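VAL-1 (Chlorella virus, PDB 3GNE) cleaves alginate by beta-elimination, as a polysaccharide lyase of family 14 with pH-dependent modes of action. Local coordinates at residues K173-E187 / L199-I212. Sequence-based numbering, arbitrary orientation. Where two conformers were deposited one is given.
Sequences KMNTFKNGIPQLDGE and LKRINWSRSPDLLI
Trp-204 lays the edge of its indole in the hollow between Lys-173 and Glu-187. NE1 donates to Glu-187 O at 3.0 Å, nearly in the ring plane. Ile-202 CG2 sits over the centre of one ring face. Gly-186 CA lies 4.0 Å from Trp-204 CD1, so the backbone itself sits close to that corner. Met-174 curls round the CB of Trp-204. Its chain bends about CB-CG and CG-SD (chi2 -69°, chi3 -41°) and brings CE to 3.5 Å from Trp-204 CB. CG meets Leu-211 CD2 and Ile-212 CG1, and Ile-98 also touches Met-174. The contact takes in the open end of the hairpin 186-192/195-202 and the loops that run on from it, at one end of the beta-sandwich (jelly roll) expected of this concanavalin-like family. Arg-201 and Ile-202 face Gly-186 in a G1 beta bulge, with Gly-186 N bonded to Ile-202 O at 2.8 Å. Beyond it 203-212 runs mostly as loop, while 173-187 carries a small hairpin, 177-178 with 181-182. Asn-175 turns its amide inward, and OD1 takes the backbone N-H groups of Trp-204 (2.8 Å) and Ser-205 (3.2 Å). Its ND2 holds Thr-176 O and lies against one face of the Phe-177 ring. Pro-208 covers the other face in a CH-pi contact, with CD 4.0 Å from the ring centroid. Ser-205 OG meets the ring edge near CZ. The Asn-203 amide is sandwiched, with Leu-184 CD2 on one face and Pro-182 CB on the other. A water bridges Glu-187 OE2 and Lys-200 NZ, while OE1 bonds to Tyr-243.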
loop_
_atom_site.group_PDB
_atom_site.type_symbol
_atom_site.label_atom_id
_atom_site.label_comp_id
_atom_site.label_asym_id
_atom_site.label_seq_id
_atom_site.Cartn_x
_atom_site.Cartn_y
_atom_site.Cartn_z
ATOM N N LYS A 173 1.696 12.905 -1.416
ATOM C CA LYS A 173 1.864 14.196 -2.095
ATOM C C LYS A 173 3.353 14.501 -2.158
ATOM O O LYS A 173 4.041 14.557 -1.131
ATOM C CB LYS A 173 1.144 15.304 -1.307
ATOM C CG LYS A 173 1.378 16.690 -1.943
ATOM C CD LYS A 173 0.553 17.747 -1.218
ATOM C CE LYS A 173 0.614 19.004 -2.099
ATOM N NZ LYS A 173 1.912 19.706 -2.011
ATOM N N MET A 174 3.839 14.658 -3.389
ATOM C CA MET A 174 5.261 14.931 -3.555
ATOM C C MET A 174 5.663 16.237 -2.864
ATOM O O MET A 174 4.899 17.184 -2.798
ATOM C CB MET A 174 5.640 15.032 -5.047
ATOM C CG MET A 174 5.632 13.691 -5.772
ATOM S SD MET A 174 6.944 12.565 -5.254
ATOM C CE MET A 174 8.341 13.669 -5.090
ATOM N N ASN A 175 6.925 16.199 -2.397
ATOM C CA ASN A 175 7.498 17.498 -2.046
ATOM C C ASN A 175 7.648 18.365 -3.289
ATOM O O ASN A 175 7.637 17.879 -4.448
ATOM C CB ASN A 175 8.893 17.300 -1.467
ATOM C CG ASN A 175 9.803 16.474 -2.386
ATOM O OD1 ASN A 175 9.695 15.235 -2.433
ATOM N ND2 ASN A 175 10.684 17.153 -3.164
ATOM N N THR A 176 7.823 19.661 -3.040
ATOM C CA THR A 176 8.155 20.604 -4.132
ATOM C C THR A 176 9.665 20.730 -4.237
ATOM O O THR A 176 10.371 20.178 -3.401
ATOM C CB THR A 176 7.539 21.972 -3.959
ATOM O OG1 THR A 176 8.037 22.544 -2.737
ATOM C CG2 THR A 176 6.032 21.853 -3.779
ATOM N N PHE A 177 10.146 21.431 -5.243
ATOM C CA PHE A 177 11.554 21.685 -5.398
ATOM C C PHE A 177 11.702 23.191 -5.572
ATOM O O PHE A 177 10.877 23.902 -6.162
ATOM C CB PHE A 177 12.184 21.008 -6.628
ATOM C CG PHE A 177 11.997 19.495 -6.476
ATOM C CD1 PHE A 177 13.041 18.725 -6.000
ATOM C CD2 PHE A 177 10.782 18.917 -6.784
ATOM C CE1 PHE A 177 12.866 17.357 -5.839
ATOM C CE2 PHE A 177 10.593 17.538 -6.627
ATOM C CZ PHE A 177 11.646 16.795 -6.141
ATOM N N LYS A 178 12.786 23.733 -5.043
ATOM C CA LYS A 178 12.892 25.203 -5.309
ATOM C C LYS A 178 14.340 25.404 -5.762
ATOM O O LYS A 178 15.132 24.809 -5.010
ATOM C CB LYS A 178 12.409 25.964 -4.100
ATOM C CG LYS A 178 13.473 26.481 -3.155
ATOM C CD LYS A 178 13.368 28.001 -3.003
ATOM C CE LYS A 178 14.772 28.540 -2.726
ATOM N NZ LYS A 178 15.749 27.457 -3.100
ATOM N N ASN A 179 14.521 25.963 -6.924
ATOM C CA ASN A 179 15.824 25.853 -7.582
ATOM C C ASN A 179 16.400 24.451 -7.463
ATOM O O ASN A 179 17.595 24.251 -7.212
ATOM C CB ASN A 179 16.778 26.890 -6.988
ATOM C CG ASN A 179 16.060 28.208 -6.759
ATOM O OD1 ASN A 179 16.206 28.853 -5.719
ATOM N ND2 ASN A 179 15.254 28.639 -7.723
ATOM N N GLY A 180 15.580 23.413 -7.629
ATOM C CA GLY A 180 16.163 22.057 -7.594
ATOM C C GLY A 180 16.401 21.386 -6.265
ATOM O O GLY A 180 16.736 20.189 -6.157
ATOM N N ILE A 181 16.237 22.088 -5.143
ATOM C CA ILE A 181 16.417 21.498 -3.825
ATOM C C ILE A 181 15.103 20.948 -3.330
ATOM O O ILE A 181 14.113 21.692 -3.317
ATOM C CB ILE A 181 16.894 22.571 -2.827
ATOM C CG1 ILE A 181 17.920 23.558 -3.393
ATOM C CG2 ILE A 181 17.400 21.860 -1.588
ATOM C CD1 ILE A 181 19.335 23.271 -2.924
ATOM N N PRO A 182 15.013 19.718 -2.894
ATOM C CA PRO A 182 13.745 19.231 -2.339
ATOM C C PRO A 182 13.361 20.009 -1.080
ATOM O O PRO A 182 14.214 20.277 -0.242
ATOM C CB PRO A 182 14.040 17.781 -1.958
ATOM C CG PRO A 182 15.304 17.421 -2.623
ATOM C CD PRO A 182 16.063 18.696 -2.870
ATOM N N GLN A 183 12.085 20.345 -0.953
ATOM C CA GLN A 183 11.653 21.339 0.031
ATOM C C GLN A 183 11.054 20.740 1.301
ATOM O O GLN A 183 10.432 21.495 2.110
ATOM C CB GLN A 183 10.671 22.323 -0.638
ATOM C CG GLN A 183 11.280 23.197 -1.695
ATOM C CD GLN A 183 12.400 24.084 -1.157
ATOM O OE1 GLN A 183 13.603 23.895 -1.413
ATOM N NE2 GLN A 183 11.985 25.074 -0.398
ATOM N N LEU A 184 11.165 19.441 1.578
ATOM C CA LEU A 184 10.694 18.863 2.863
ATOM C C LEU A 184 9.252 19.239 3.199
ATOM O O LEU A 184 8.889 19.572 4.327
ATOM C CB LEU A 184 11.700 19.236 3.978
ATOM C CG LEU A 184 13.064 18.543 3.868
ATOM C CD1 LEU A 184 14.113 19.221 4.746
ATOM C CD2 LEU A 184 12.982 17.041 4.215
ATOM N N ASP A 185 8.422 19.184 2.154
ATOM C CA ASP A 185 7.022 19.590 2.270
ATOM C C ASP A 185 6.135 18.536 1.595
ATOM O O ASP A 185 4.995 18.849 1.312
ATOM C CB ASP A 185 6.773 20.952 1.649
ATOM C CG ASP A 185 7.182 21.070 0.195
ATOM O OD1 ASP A 185 7.811 20.138 -0.363
ATOM O OD2 ASP A 185 6.876 22.139 -0.383
ATOM N N GLY A 186 6.700 17.340 1.381
ATOM C CA GLY A 186 5.867 16.215 0.911
ATOM C C GLY A 186 5.006 15.758 2.065
ATOM O O GLY A 186 5.199 16.065 3.239
ATOM N N GLU A 187 3.980 14.982 1.736
ATOM C CA GLU A 187 3.011 14.544 2.710
ATOM C C GLU A 187 2.573 13.108 2.432
ATOM O O GLU A 187 2.719 12.589 1.315
ATOM C CB GLU A 187 1.723 15.400 2.636
ATOM C CG GLU A 187 1.979 16.871 2.801
ATOM C CD GLU A 187 0.715 17.696 2.825
ATOM O OE1 GLU A 187 -0.408 17.140 2.704
ATOM O OE2 GLU A 187 0.802 18.946 2.931
ATOM N N LEU A 199 0.898 12.921 7.725
ATOM C CA LEU A 199 2.307 13.105 8.053
ATOM C C LEU A 199 2.842 14.182 7.104
ATOM O O LEU A 199 2.740 13.977 5.852
ATOM C CB LEU A 199 3.117 11.814 7.894
ATOM C CG LEU A 199 4.635 11.917 8.089
ATOM C CD1 LEU A 199 5.012 12.266 9.527
ATOM C CD2 LEU A 199 5.323 10.628 7.642
ATOM N N LYS A 200 3.369 15.293 7.590
ATOM C CA LYS A 200 3.904 16.331 6.716
ATOM C C LYS A 200 5.414 16.377 6.842
ATOM O O LYS A 200 6.018 15.761 7.736
ATOM C CB LYS A 200 3.279 17.687 7.118
ATOM C CG LYS A 200 1.767 17.743 6.927
ATOM C CD LYS A 200 1.286 19.197 6.975
ATOM C CE LYS A 200 -0.197 19.302 6.681
ATOM N NZ LYS A 200 -0.724 20.687 6.814
ATOM N N ARG A 201 6.058 17.081 5.923
ATOM C CA ARG A 201 7.503 17.367 5.974
ATOM C C ARG A 201 8.437 16.302 5.413
ATOM O O ARG A 201 9.607 16.141 5.767
ATOM C CB ARG A 201 7.810 17.842 7.401
ATOM C CG ARG A 201 7.229 19.258 7.602
ATOM C CD ARG A 201 6.062 19.284 8.592
ATOM N NE ARG A 201 6.055 20.509 9.391
ATOM C CZ ARG A 201 6.725 20.712 10.519
ATOM N NH1 ARG A 201 7.496 19.755 11.030
ATOM N NH2 ARG A 201 6.631 21.885 11.142
ATOM N N ILE A 202 7.898 15.565 4.430
ATOM C CA ILE A 202 8.629 14.438 3.844
ATOM C C ILE A 202 9.352 14.840 2.583
ATOM O O ILE A 202 8.801 15.589 1.766
ATOM C CB ILE A 202 7.612 13.353 3.414
ATOM C CG1 ILE A 202 6.758 12.880 4.606
ATOM C CG2 ILE A 202 8.343 12.208 2.761
ATOM C CD1 ILE A 202 5.597 12.017 4.198
ATOM N N ASN A 203 10.576 14.389 2.398
ATOM C CA ASN A 203 11.205 14.421 1.063
ATOM C C ASN A 203 10.915 13.089 0.357
ATOM O O ASN A 203 11.446 12.053 0.756
ATOM C CB ASN A 203 12.691 14.697 1.126
ATOM C CG ASN A 203 13.109 16.152 1.030
ATOM O OD1 ASN A 203 14.278 16.430 1.334
ATOM N ND2 ASN A 203 12.247 17.049 0.630
ATOM N N TRP A 204 10.094 13.129 -0.685
ATOM C CA TRP A 204 9.794 11.895 -1.424
ATOM C C TRP A 204 10.775 11.615 -2.526
ATOM O O TRP A 204 10.930 10.437 -2.912
ATOM C CB TRP A 204 8.386 11.993 -1.991
ATOM C CG TRP A 204 7.288 11.714 -1.020
ATOM C CD1 TRP A 204 6.303 12.542 -0.593
ATOM C CD2 TRP A 204 7.075 10.435 -0.328
ATOM N NE1 TRP A 204 5.493 11.890 0.297
ATOM C CE2 TRP A 204 5.942 10.605 0.480
ATOM C CE3 TRP A 204 7.747 9.220 -0.349
ATOM C CZ2 TRP A 204 5.426 9.600 1.294
ATOM C CZ3 TRP A 204 7.270 8.186 0.446
ATOM C CH2 TRP A 204 6.130 8.400 1.241
ATOM N N SER A 205 11.467 12.628 -3.090
ATOM C CA SER A 205 12.452 12.311 -4.115
ATOM C C SER A 205 13.446 13.468 -4.157
ATOM O O SER A 205 13.220 14.543 -3.680
ATOM C CB SER A 205 11.858 12.074 -5.524
ATOM O OG SER A 205 11.578 13.337 -6.153
ATOM N N ARG A 206 14.558 13.117 -4.848
ATOM C CA ARG A 206 15.657 14.087 -4.919
ATOM C C ARG A 206 15.609 15.028 -6.111
ATOM O O ARG A 206 16.433 15.955 -6.162
ATOM C CB ARG A 206 16.963 13.271 -4.941
ATOM C CG ARG A 206 17.161 12.621 -6.314
ATOM C CD ARG A 206 18.639 12.425 -6.558
ATOM N NE ARG A 206 19.363 11.858 -5.448
ATOM C CZ ARG A 206 20.450 12.270 -4.818
ATOM N NH1 ARG A 206 21.116 13.384 -5.129
ATOM N NH2 ARG A 206 20.902 11.525 -3.816
ATOM N N SER A 207 14.697 14.826 -7.061
ATOM C CA SER A 207 14.715 15.705 -8.220
ATOM C C SER A 207 13.347 15.651 -8.896
ATOM O O SER A 207 12.567 14.723 -8.724
ATOM C CB SER A 207 15.901 15.298 -9.100
ATOM O OG SER A 207 15.794 13.964 -9.495
ATOM N N PRO A 208 12.965 16.703 -9.598
ATOM C CA PRO A 208 11.588 16.856 -10.066
ATOM C C PRO A 208 11.178 15.915 -11.179
ATOM O O PRO A 208 9.992 15.869 -11.516
ATOM C CB PRO A 208 11.544 18.336 -10.501
ATOM C CG PRO A 208 12.976 18.691 -10.753
ATOM C CD PRO A 208 13.823 17.913 -9.805
ATOM N N ASP A 209 12.143 15.175 -11.720
ATOM C CA ASP A 209 11.855 14.109 -12.696
ATOM C C ASP A 209 11.416 12.803 -12.011
ATOM O O ASP A 209 11.030 11.850 -12.706
ATOM C CB ASP A 209 13.076 13.805 -13.556
ATOM C CG ASP A 209 14.241 13.289 -12.752
ATOM O OD1 ASP A 209 14.746 14.048 -11.917
ATOM O OD2 ASP A 209 14.647 12.120 -12.927
ATOM N N LEU A 210 11.535 12.768 -10.670
ATOM C CA LEU A 210 11.189 11.516 -9.953
ATOM C C LEU A 210 9.913 11.762 -9.186
ATOM O O LEU A 210 9.955 12.433 -8.134
ATOM C CB LEU A 210 12.341 11.199 -9.023
ATOM C CG LEU A 210 13.655 10.798 -9.731
ATOM C CD1 LEU A 210 14.815 10.767 -8.718
ATOM C CD2 LEU A 210 13.541 9.480 -10.500
ATOM N N LEU A 211 8.779 11.310 -9.684
ATOM C CA LEU A 211 7.477 11.655 -9.127
ATOM C C LEU A 211 6.749 10.350 -8.860
ATOM O O LEU A 211 7.330 9.244 -9.001
ATOM C CB LEU A 211 6.719 12.545 -10.121
ATOM C CG LEU A 211 7.451 13.826 -10.529
ATOM C CD1 LEU A 211 6.666 14.466 -11.650
ATOM C CD2 LEU A 211 7.586 14.744 -9.312
ATOM N N ILE A 212 5.476 10.462 -8.473
ATOM C CA ILE A 212 4.737 9.200 -8.255
ATOM C C ILE A 212 4.671 8.411 -9.553
ATOM O O ILE A 212 4.328 9.007 -10.589
ATOM C CB ILE A 212 3.356 9.552 -7.719
ATOM C CG1 ILE A 212 3.462 10.253 -6.370
ATOM C CG2 ILE A 212 2.503 8.287 -7.641
ATOM C CD1 ILE A 212 2.217 10.980 -5.881
HETATM O O HOH W 1 16.650 18.469 -7.875
HETATM O O HOH W 2 -0.638 20.805 3.998
#